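Local coordinates for protein 16S rRNA (guanine(1405)-N(7))-methyltransferase (Klebsiella pneumoniae, PDB 6PI9) that probably methylates N7 of guanine 1405 in 16S rRNA, using S-adenosyl-L-methionine as methyl donor, and so confers resistance to various aminoglycosides, at residues 100-103 against 104-108; 27-30 against 31-35; 145-148 against 149-153. All blocks are in the same frame, centred on the assembly; numbering follows the deposited sequence.

Interaction 1 (100-103 against 104-108); sequences ADEW and MRRVS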
ATOM      1  N   ALA A 100      -3.592  16.295  12.345  1.00 62.23           N
ATOM      2  CA  ALA A 100      -2.373  16.543  13.105  1.00 63.47           C
ATOM      3  C   ALA A 100      -2.640  17.356  14.361  1.00 64.95           C
ATOM      4  O   ALA A 100      -2.060  17.082  15.415  1.00 67.50           O
ATOM      5  CB  ALA A 100      -1.343  17.251  12.225  1.00 63.27           C
ATOM      6  N   ASP A 101      -3.494  18.369  14.270  1.00 66.92           N
ATOM      7  CA  ASP A 101      -3.790  19.169  15.452  1.00 68.78           C
ATOM      8  C   ASP A 101      -4.391  18.298  16.549  1.00 65.97           C
ATOM      9  O   ASP A 101      -3.847  18.203  17.657  1.00 64.57           O
ATOM     10  CB  ASP A 101      -4.709  20.327  15.087  1.00 76.65           C
ATOM     11  CG  ASP A 101      -4.004  21.383  14.254  1.00 80.26           C
ATOM     12  OD1 ASP A 101      -2.773  21.546  14.413  1.00 77.44           O
ATOM     13  OD2 ASP A 101      -4.693  22.063  13.455  1.00 86.54           O
ATOM     14  N   GLU A 102      -5.475  17.596  16.239  1.00 63.09           N
ATOM     15  CA  GLU A 102      -6.012  16.640  17.193  1.00 63.24           C
ATOM     16  C   GLU A 102      -4.932  15.670  17.695  1.00 58.32           C
ATOM     17  O   GLU A 102      -4.860  15.379  18.895  1.00 54.06           O
ATOM     18  CB  GLU A 102      -7.172  15.894  16.545  1.00 65.16           C
ATOM     19  CG  GLU A 102      -7.823  14.961  17.480  1.00 70.24           C
ATOM     20  CD  GLU A 102      -8.943  14.140  16.859  1.00 79.67           C
ATOM     21  OE1 GLU A 102      -9.290  14.387  15.683  1.00 86.58           O
ATOM     22  OE2 GLU A 102      -9.481  13.247  17.558  1.00 78.17           O
ATOM     23  N   TRP A 103      -4.065  15.175  16.792  1.00 56.11           N
ATOM     24  CA  TRP A 103      -3.047  14.207  17.179  1.00 53.89           C
ATOM     25  C   TRP A 103      -2.088  14.798  18.226  1.00 58.71           C
ATOM     26  O   TRP A 103      -1.784  14.172  19.247  1.00 57.30           O
ATOM     27  CB  TRP A 103      -2.291  13.752  15.917  1.00 54.48           C
ATOM     28  CG  TRP A 103      -1.476  12.478  16.032  1.00 52.65           C
ATOM     29  CD1 TRP A 103      -1.829  11.215  15.599  1.00 50.03           C
ATOM     30  CD2 TRP A 103      -0.172  12.354  16.601  1.00 54.91           C
ATOM     31  NE1 TRP A 103      -0.828  10.318  15.885  1.00 50.50           N
ATOM     32  CE2 TRP A 103       0.206  10.996  16.489  1.00 51.65           C
ATOM     33  CE3 TRP A 103       0.716  13.266  17.205  1.00 56.94           C
ATOM     34  CZ2 TRP A 103       1.415  10.526  16.960  1.00 52.31           C
ATOM     35  CZ3 TRP A 103       1.915  12.803  17.678  1.00 58.31           C
ATOM     36  CH2 TRP A 103       2.262  11.439  17.551  1.00 56.77           C
ATOM     37  N   MET A 104      -1.592  16.002  17.997  1.00 57.81           N
ATOM     38  CA  MET A 104      -0.678  16.564  18.984  1.00 66.41           C
ATOM     39  C   MET A 104      -1.400  16.912  20.287  1.00 66.45           C
ATOM     40  O   MET A 104      -0.870  16.657  21.377  1.00 65.11           O
ATOM     41  CB  MET A 104       0.022  17.784  18.407  1.00 78.07           C
ATOM     42  CG  MET A 104       1.188  17.436  17.517  1.00 81.59           C
ATOM     43  SD  MET A 104       2.651  16.914  18.440  1.00 81.87           S
ATOM     44  CE  MET A 104       3.072  18.425  19.321  1.00 83.13           C
ATOM     45  N   ARG A 105      -2.610  17.482  20.195  1.00 65.24           N
ATOM     46  CA  ARG A 105      -3.391  17.759  21.395  0.50 68.37           C
ATOM     47  C   ARG A 105      -3.540  16.521  22.264  1.00 66.42           C
ATOM     48  O   ARG A 105      -3.496  16.607  23.497  1.00 66.86           O
ATOM     49  CB  ARG A 105      -4.770  18.291  21.010  0.50 72.76           C
ATOM     50  CG  ARG A 105      -5.553  18.913  22.157  0.50 75.47           C
ATOM     51  CD  ARG A 105      -6.997  19.143  21.760  0.50 77.58           C
ATOM     52  NE  ARG A 105      -7.101  19.711  20.416  0.50 78.88           N
ATOM     53  CZ  ARG A 105      -7.787  19.154  19.419  0.50 77.39           C
ATOM     54  NH1 ARG A 105      -8.448  18.020  19.613  0.50 76.38           N
ATOM     55  NH2 ARG A 105      -7.821  19.740  18.229  0.50 76.23           N
ATOM     56  N   ARG A 106      -3.769  15.370  21.640  1.00 64.03           N
ATOM     57  CA  ARG A 106      -3.961  14.122  22.389  1.00 60.79           C
ATOM     58  C   ARG A 106      -2.729  13.274  22.731  1.00 60.25           C
ATOM     59  O   ARG A 106      -2.786  12.450  23.643  1.00 58.66           O
ATOM     60  CB  ARG A 106      -4.998  13.243  21.678  1.00 63.17           C
ATOM     61  CG  ARG A 106      -6.340  13.922  21.457  1.00 70.77           C
ATOM     62  CD  ARG A 106      -7.482  13.071  21.986  1.00 73.77           C
ATOM     63  NE  ARG A 106      -8.358  12.605  20.914  1.00 79.52           N
ATOM     64  CZ  ARG A 106      -9.249  11.629  21.051  1.00 79.10           C
ATOM     65  NH1 ARG A 106     -10.005  11.270  20.021  1.00 79.21           N
ATOM     66  NH2 ARG A 106      -9.388  11.012  22.215  1.00 77.35           N
ATOM     67  N   VAL A 107      -1.626  13.464  22.016  1.00 58.86           N
ATOM     68  CA  VAL A 107      -0.421  12.661  22.271  1.00 56.56           C
ATOM     69  C   VAL A 107       0.674  13.449  22.998  1.00 56.16           C
ATOM     70  O   VAL A 107       1.415  12.877  23.806  1.00 52.19           O
ATOM     71  CB  VAL A 107       0.141  12.042  20.960  1.00 52.69           C
ATOM     72  CG1 VAL A 107       1.460  11.357  21.210  1.00 49.29           C
ATOM     73  CG2 VAL A 107      -0.838  11.042  20.377  1.00 54.68           C
ATOM     74  N   SER A 108       0.858  14.732  22.684  1.00 57.83           N
ATOM     75  CA  SER A 108       2.040  15.420  23.204  1.00 62.15           C
ATOM     76  C   SER A 108       2.108  15.497  24.729  1.00 62.54           C
ATOM     77  O   SER A 108       3.222  15.350  25.267  1.00 65.35           O
ATOM     78  CB  SER A 108       2.176  16.834  22.614  1.00 63.96           C
ATOM     79  OG  SER A 108       1.020  17.592  22.804  1.00 70.03           O
TER
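Trp-103 turns its indole CG away from its own backbone N (chi1 -163°), toward Val-107. In Val-107, CG1 is anti to N (chi1 173°), which leaves CG2 beside the backbone N and over the middle of the six-membered ring. The two side chains meet one turn apart on helix 100-111, an alpha-helix of the Rossmann-like methyltransferase domain. Val-107 lies over one face of the indole. Its CG2 sits 3.9 Å from the centroid of the six-membered ring of Trp-103, almost on the ring normal, which is a CH-pi contact. Val-107 CG1 leans over the outer rim, 3.7 Å from Trp-103 CH2. Met-104 meets the same ring at its edge. Met-104 SD lies 5.4 Å from the centroid of the Trp-103 six-membered ring, a Met-aromatic contact. Strand 252-259 also packs on this cluster through Val-254, which touches both Trp-103 and Val-107. Trp-103 also lies close to Arg-96, a residue that binds S-adenosyl-L-homocysteine.

A second i to i+4 pair runs along the more exposed side. Glu-102 is extended and lies beside Arg-106, with carboxylate and guanidinium nearly coplanar. Arg-106 NH1 donates to Glu-102 OE2 at 3.2 Å in a salt bridge. At the end of the segment, Met-104 O accepts from both Ser-108 N and Ser-108 OG, and OG approaches from above the carbonyl plane.

Interaction 2 (27-30 against 31-35); sequences VRRV and FMELL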
ATOM      1  N   VAL A  27      18.291  -4.589   1.453  1.00 33.76           N
ATOM      2  CA  VAL A  27      18.024  -5.212   0.153  1.00 32.57           C
ATOM      3  C   VAL A  27      18.617  -6.614   0.138  1.00 37.14           C
ATOM      4  O   VAL A  27      17.962  -7.587  -0.225  1.00 35.38           O
ATOM      5  CB  VAL A  27      18.642  -4.360  -0.988  1.00 34.40           C
ATOM      6  CG1 VAL A  27      18.414  -5.074  -2.369  1.00 35.38           C
ATOM      7  CG2 VAL A  27      18.017  -2.952  -0.994  1.00 35.80           C
ATOM      8  N   ARG A  28      19.894  -6.726   0.492  1.00 33.87           N
ATOM      9  CA  ARG A  28      20.566  -8.021   0.481  1.00 37.40           C
ATOM     10  C   ARG A  28      19.890  -9.029   1.434  1.00 39.11           C
ATOM     11  O   ARG A  28      19.677 -10.199   1.076  1.00 39.37           O
ATOM     12  CB  ARG A  28      22.037  -7.768   0.842  1.00 43.21           C
ATOM     13  CG  ARG A  28      22.950  -8.887   0.597  1.00 50.39           C
ATOM     14  CD  ARG A  28      24.439  -8.429   0.892  1.00 55.53           C
ATOM     15  NE  ARG A  28      25.003  -7.489  -0.087  1.00 57.61           N
ATOM     16  CZ  ARG A  28      25.220  -6.195   0.159  1.00 63.62           C
ATOM     17  NH1 ARG A  28      24.911  -5.662   1.360  1.00 58.17           N
ATOM     18  NH2 ARG A  28      25.768  -5.430  -0.787  1.00 66.61           N
ATOM     19  N   ARG A  29      19.560  -8.600   2.660  1.00 36.11           N
ATOM     20  CA  ARG A  29      18.886  -9.501   3.607  1.00 36.59           C
ATOM     21  C   ARG A  29      17.572 -10.035   3.038  1.00 39.17           C
ATOM     22  O   ARG A  29      17.298 -11.254   3.082  1.00 36.21           O
ATOM     23  CB  ARG A  29      18.626  -8.771   4.947  1.00 34.55           C
ATOM     24  CG  ARG A  29      17.880  -9.627   5.956  1.00 38.55           C
ATOM     25  CD  ARG A  29      17.481  -8.881   7.266  1.00 38.44           C
ATOM     26  NE  ARG A  29      16.758  -7.617   7.060  1.00 43.40           N
ATOM     27  CZ  ARG A  29      15.459  -7.517   6.745  1.00 46.24           C
ATOM     28  NH1 ARG A  29      14.713  -8.619   6.622  1.00 50.75           N
ATOM     29  NH2 ARG A  29      14.898  -6.313   6.596  1.00 41.47           N
ATOM     30  N   VAL A  30      16.748  -9.146   2.475  1.00 34.03           N
ATOM     31  CA  VAL A  30      15.460  -9.589   1.914  1.00 34.23           C
ATOM     32  C   VAL A  30      15.699 -10.571   0.785  1.00 37.41           C
ATOM     33  O   VAL A  30      15.043 -11.628   0.670  1.00 38.02           O
ATOM     34  CB  VAL A  30      14.665  -8.353   1.449  1.00 40.14           C
ATOM     35  CG1 VAL A  30      13.492  -8.705   0.523  1.00 37.37           C
ATOM     36  CG2 VAL A  30      14.141  -7.606   2.682  1.00 37.22           C
ATOM     37  N   PHE A  31      16.652 -10.250  -0.083  1.00 34.69           N
ATOM     38  CA  PHE A  31      16.862 -11.157  -1.207  1.00 33.69           C
ATOM     39  C   PHE A  31      17.370 -12.519  -0.727  1.00 34.66           C
ATOM     40  O   PHE A  31      16.964 -13.572  -1.256  1.00 36.12           O
ATOM     41  CB  PHE A  31      17.820 -10.490  -2.201  1.00 35.28           C
ATOM     42  CG  PHE A  31      18.179 -11.367  -3.395  1.00 36.42           C
ATOM     43  CD1 PHE A  31      17.319 -11.483  -4.496  1.00 34.85           C
ATOM     44  CD2 PHE A  31      19.340 -12.103  -3.376  1.00 36.32           C
ATOM     45  CE1 PHE A  31      17.652 -12.289  -5.570  1.00 39.16           C
ATOM     46  CE2 PHE A  31      19.673 -12.929  -4.437  1.00 36.03           C
ATOM     47  CZ  PHE A  31      18.848 -13.005  -5.538  1.00 39.59           C
ATOM     48  N   MET A  32      18.308 -12.534   0.221  1.00 34.23           N
ATOM     49  CA  MET A  32      18.840 -13.826   0.668  1.00 39.85           C
ATOM     50  C   MET A  32      17.798 -14.659   1.430  1.00 39.95           C
ATOM     51  O   MET A  32      17.862 -15.901   1.417  1.00 42.03           O
ATOM     52  CB  MET A  32      20.078 -13.605   1.552  1.00 39.32           C
ATOM     53  CG  MET A  32      21.255 -13.010   0.816  1.00 41.60           C
ATOM     54  SD  MET A  32      21.755 -13.869  -0.684  1.00 50.46           S
ATOM     55  CE  MET A  32      22.359 -15.424  -0.009  1.00 55.49           C
ATOM     56  N   GLU A  33      16.847 -14.011   2.110  1.00 34.47           N
ATOM     57  CA  GLU A  33      15.756 -14.761   2.723  1.00 36.58           C
ATOM     58  C   GLU A  33      14.878 -15.426   1.665  1.00 36.01           C
ATOM     59  O   GLU A  33      14.365 -16.540   1.872  1.00 39.13           O
ATOM     60  CB  GLU A  33      14.913 -13.828   3.597  1.00 41.86           C
ATOM     61  CG  GLU A  33      15.613 -13.399   4.849  1.00 56.60           C
ATOM     62  CD  GLU A  33      14.819 -12.370   5.661  1.00 64.47           C
ATOM     63  OE1 GLU A  33      13.671 -12.076   5.255  1.00 69.21           O
ATOM     64  OE2 GLU A  33      15.357 -11.848   6.677  1.00 64.66           O
ATOM     65  N   LEU A  34      14.737 -14.797   0.499  1.00 35.92           N
ATOM     66  CA  LEU A  34      13.837 -15.333  -0.531  1.00 36.04           C
ATOM     67  C   LEU A  34      14.537 -16.275  -1.487  1.00 38.88           C
ATOM     68  O   LEU A  34      13.894 -17.193  -2.063  1.00 37.84           O
ATOM     69  CB  LEU A  34      13.210 -14.178  -1.325  1.00 34.55           C
ATOM     70  CG  LEU A  34      12.277 -13.328  -0.437  1.00 39.83           C
ATOM     71  CD1 LEU A  34      11.957 -11.985  -1.102  1.00 36.60           C
ATOM     72  CD2 LEU A  34      10.997 -14.097  -0.143  1.00 44.08           C
ATOM     73  N   LEU A  35      15.841 -16.078  -1.645  1.00 38.61           N
ATOM     74  CA  LEU A  35      16.604 -16.870  -2.600  1.00 40.92           C
ATOM     75  C   LEU A  35      16.428 -18.358  -2.433  1.00 39.91           C
ATOM     76  O   LEU A  35      16.481 -19.050  -3.445  1.00 45.28           O
ATOM     77  CB  LEU A  35      18.102 -16.534  -2.540  1.00 43.22           C
ATOM     78  CG  LEU A  35      18.950 -17.357  -3.527  1.00 46.18           C
ATOM     79  CD1 LEU A  35      18.603 -17.057  -4.961  1.00 48.90           C
ATOM     80  CD2 LEU A  35      20.371 -17.040  -3.284  1.00 45.13           C
TER
HETATM   81  O   HOH W   1      11.976 -10.264   6.007  1.00 53.69           O
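Arg-29 and Glu-33 lie side by side one turn apart on helix 24-34, with their side chains pointing the same way. Their flat ends are not coplanar. The guanidinium and carboxylate planes stand 52° apart. Arg-29 NH1 donates to Glu-33 OE2 at 3.3 Å, and the pair is a salt bridge. The oxygen lies in the guanidinium plane of Arg-29, but the donor comes to Glu-33 OE2 from above the carboxylate plane. The arginine bends at chi3 (52°), which folds its end back toward the glutamate. Its aliphatic part also takes part, with Arg-29 CG 3.4 Å from Glu-33 OE2. A water adds to the link. It lies 2.6 Å from Glu-33 OE1 and more weakly meets Arg-29 NH1.

Arg-29 has a second acidic partner. Its NH2 forms a salt bridge with Asp-167, which binds S-adenosyl-L-homocysteine. Arg-29 is thus held between two carboxylates, which is consistent with Glu-33 steadying it beside the S-adenosyl-L-homocysteine pocket.

Val-30 and Leu-34 also run alongside each other. Val-30 CG1 meets Leu-34 CD1 at 4.0 Å. Between the two turns the backbone keeps alpha-helical bonds, such as Met-32 N to Arg-28 O at 2.8 Å.

Through its apolar side chains, helix 24-34 packs on two other helices. Val-30 and Leu-34 pack on helix 41-57, and Val-27 packs on helix 4-14. Phe-31 touches both of these helices.

Interaction 3 (145-148 against 149-153); sequences GCVR and LVNET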
ATOM      1  N   GLY A 145      16.526   8.018   1.868  1.00 48.25           N
ATOM      2  CA  GLY A 145      15.990   9.281   1.381  1.00 52.55           C
ATOM      3  C   GLY A 145      15.263  10.026   2.487  1.00 51.57           C
ATOM      4  O   GLY A 145      15.449  11.233   2.672  1.00 53.21           O
ATOM      5  N   CYS A 146      14.425   9.312   3.242  1.00 50.12           N
ATOM      6  CA  CYS A 146      13.794   9.891   4.425  1.00 49.80           C
ATOM      7  C   CYS A 146      14.841  10.434   5.397  1.00 49.53           C
ATOM      8  O   CYS A 146      14.756  11.583   5.858  1.00 49.31           O
ATOM      9  CB  CYS A 146      12.941   8.841   5.092  1.00 48.84           C
ATOM     10  SG  CYS A 146      11.433   8.573   4.117  1.00 50.94           S
ATOM     11  N   VAL A 147      15.824   9.600   5.726  1.00 45.60           N
ATOM     12  CA  VAL A 147      16.865  10.003   6.662  1.00 46.02           C
ATOM     13  C   VAL A 147      17.502  11.295   6.194  1.00 44.95           C
ATOM     14  O   VAL A 147      17.713  12.231   6.975  1.00 46.75           O
ATOM     15  CB  VAL A 147      17.904   8.873   6.808  1.00 42.69           C
ATOM     16  CG1 VAL A 147      19.131   9.378   7.566  1.00 45.00           C
ATOM     17  CG2 VAL A 147      17.295   7.723   7.520  1.00 40.54           C
ATOM     18  N   ARG A 148      17.836  11.375   4.906  1.00 48.40           N
ATOM     19  CA  ARG A 148      18.568  12.547   4.426  1.00 51.88           C
ATOM     20  C   ARG A 148      17.731  13.809   4.544  1.00 54.92           C
ATOM     21  O   ARG A 148      18.237  14.868   4.931  1.00 57.40           O
ATOM     22  CB  ARG A 148      18.980  12.351   2.971  1.00 57.66           C
ATOM     23  CG  ARG A 148      20.278  11.605   2.812  1.00 69.81           C
ATOM     24  CD  ARG A 148      20.313  10.811   1.519  1.00 74.91           C
ATOM     25  NE  ARG A 148      21.361   9.806   1.577  1.00 77.73           N
ATOM     26  CZ  ARG A 148      21.356   8.685   0.868  1.00 81.98           C
ATOM     27  NH1 ARG A 148      20.319   8.417   0.064  1.00 82.90           N
ATOM     28  NH2 ARG A 148      22.377   7.825   0.974  1.00 80.11           N
ATOM     29  N   LEU A 149      16.449  13.720   4.161  1.00 54.44           N
ATOM     30  CA  LEU A 149      15.562  14.881   4.209  1.00 58.01           C
ATOM     31  C   LEU A 149      15.379  15.373   5.633  1.00 57.52           C
ATOM     32  O   LEU A 149      15.364  16.587   5.889  1.00 58.63           O
ATOM     33  CB  LEU A 149      14.206  14.525   3.607  1.00 58.29           C
ATOM     34  CG  LEU A 149      14.160  14.424   2.082  1.00 65.79           C
ATOM     35  CD1 LEU A 149      12.753  14.028   1.623  1.00 68.41           C
ATOM     36  CD2 LEU A 149      14.610  15.720   1.454  1.00 70.86           C
ATOM     37  N   VAL A 150      15.235  14.439   6.568  1.00 52.90           N
ATOM     38  CA  VAL A 150      15.073  14.805   7.967  1.00 53.73           C
ATOM     39  C   VAL A 150      16.285  15.574   8.469  1.00 54.70           C
ATOM     40  O   VAL A 150      16.148  16.637   9.067  1.00 59.27           O
ATOM     41  CB  VAL A 150      14.810  13.555   8.801  1.00 46.91           C
ATOM     42  CG1 VAL A 150      14.942  13.897  10.269  1.00 45.45           C
ATOM     43  CG2 VAL A 150      13.404  13.056   8.459  1.00 39.07           C
ATOM     44  N   ASN A 151      17.489  15.042   8.241  1.00 54.56           N
ATOM     45  CA  ASN A 151      18.699  15.707   8.732  1.00 54.07           C
ATOM     46  C   ASN A 151      18.882  17.083   8.103  1.00 62.06           C
ATOM     47  O   ASN A 151      19.274  18.045   8.784  1.00 65.09           O
ATOM     48  CB  ASN A 151      19.932  14.832   8.454  1.00 54.00           C
ATOM     49  CG  ASN A 151      20.041  13.684   9.417  1.00 47.12           C
ATOM     50  OD1 ASN A 151      19.737  13.863  10.586  1.00 47.38           O
ATOM     51  ND2 ASN A 151      20.461  12.498   8.941  1.00 42.83           N
ATOM     52  N   GLU A 152      18.649  17.192   6.797  1.00 62.57           N
ATOM     53  CA  GLU A 152      18.798  18.479   6.121  1.00 68.96           C
ATOM     54  C   GLU A 152      17.807  19.505   6.656  1.00 64.84           C
ATOM     55  O   GLU A 152      18.164  20.658   6.926  1.00 65.56           O
ATOM     56  CB  GLU A 152      18.599  18.291   4.621  1.00 79.65           C
ATOM     57  CG  GLU A 152      19.702  17.487   3.972  1.00 89.07           C
ATOM     58  CD  GLU A 152      19.573  17.441   2.462  1.00 96.95           C
ATOM     59  OE1 GLU A 152      19.217  18.497   1.865  1.00102.21           O
ATOM     60  OE2 GLU A 152      19.838  16.358   1.879  1.00 96.51           O
ATOM     61  N   THR A 153      16.542  19.108   6.794  1.00 63.66           N
ATOM     62  CA  THR A 153      15.536  20.049   7.268  1.00 64.28           C
ATOM     63  C   THR A 153      15.845  20.481   8.693  1.00 67.07           C
ATOM     64  O   THR A 153      15.753  21.666   9.033  1.00 70.29           O
ATOM     65  CB  THR A 153      14.149  19.403   7.178  1.00 65.09           C
ATOM     66  OG1 THR A 153      13.912  19.005   5.820  1.00 69.27           O
ATOM     67  CG2 THR A 153      13.041  20.365   7.668  1.00 61.96           C
TER
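Leu-149 follows Gly-145 by one turn on helix 144-157, the crossover helix of the beta-alpha-beta unit between strands 137-141 and 162-165. Its N donates to Gly-145 O at 3.1 Å, and its CG rests 3.5 Å from the same oxygen. The leucine side chain packs on helix 63-75. Val-150 repeats the pattern on Cys-146, with its CG2 3.3 Å from Cys-146 O. Cys-146 itself lies near the bound S-adenosyl-L-homocysteine.

Asn-151 comes next and lies alongside Val-147, pointing the same way. Its CG is anti to its carbonyl carbon (chi1 -77°), which sets the amide beside the valine. Asn-151 ND2 touches Val-147 CG1 at 3.7 Å. The other end of the amide is held by strand 162-165, where OD1 accepts from Ala-163 N.

Glu-152 CG lies 3.2 Å from Arg-148 O, but the glutamate's carboxylate is paired with Arg-69. Arg-148 is likewise paired with Asp-21, so the two charged ends go to separate partners. Thr-153 turns back on its own segment. Leu-149 O accepts from Thr-153 N and, from the opposite face of the carbonyl plane, from Thr-153 OG1 at 2.8 Å.

From the N terminus, the order is interaction 2, interaction 1, then interaction 3. They run in series. Each joins successive turns of one helix, so none closes a long loop, and none nests in or crosses another. Interaction 2 belongs to the N-terminal helices and reaches the cofactor pocket from there. Interaction 1 lies on the opposite side of the chain's centre, where its helix meets the two antiparallel strands at the end of the sheet. The residues of interaction 3 also pack on outermost strand 162-165 and on helix 63-75. The centres of interactions 1 and 2 are about 38 Å apart, and no two of the three touch.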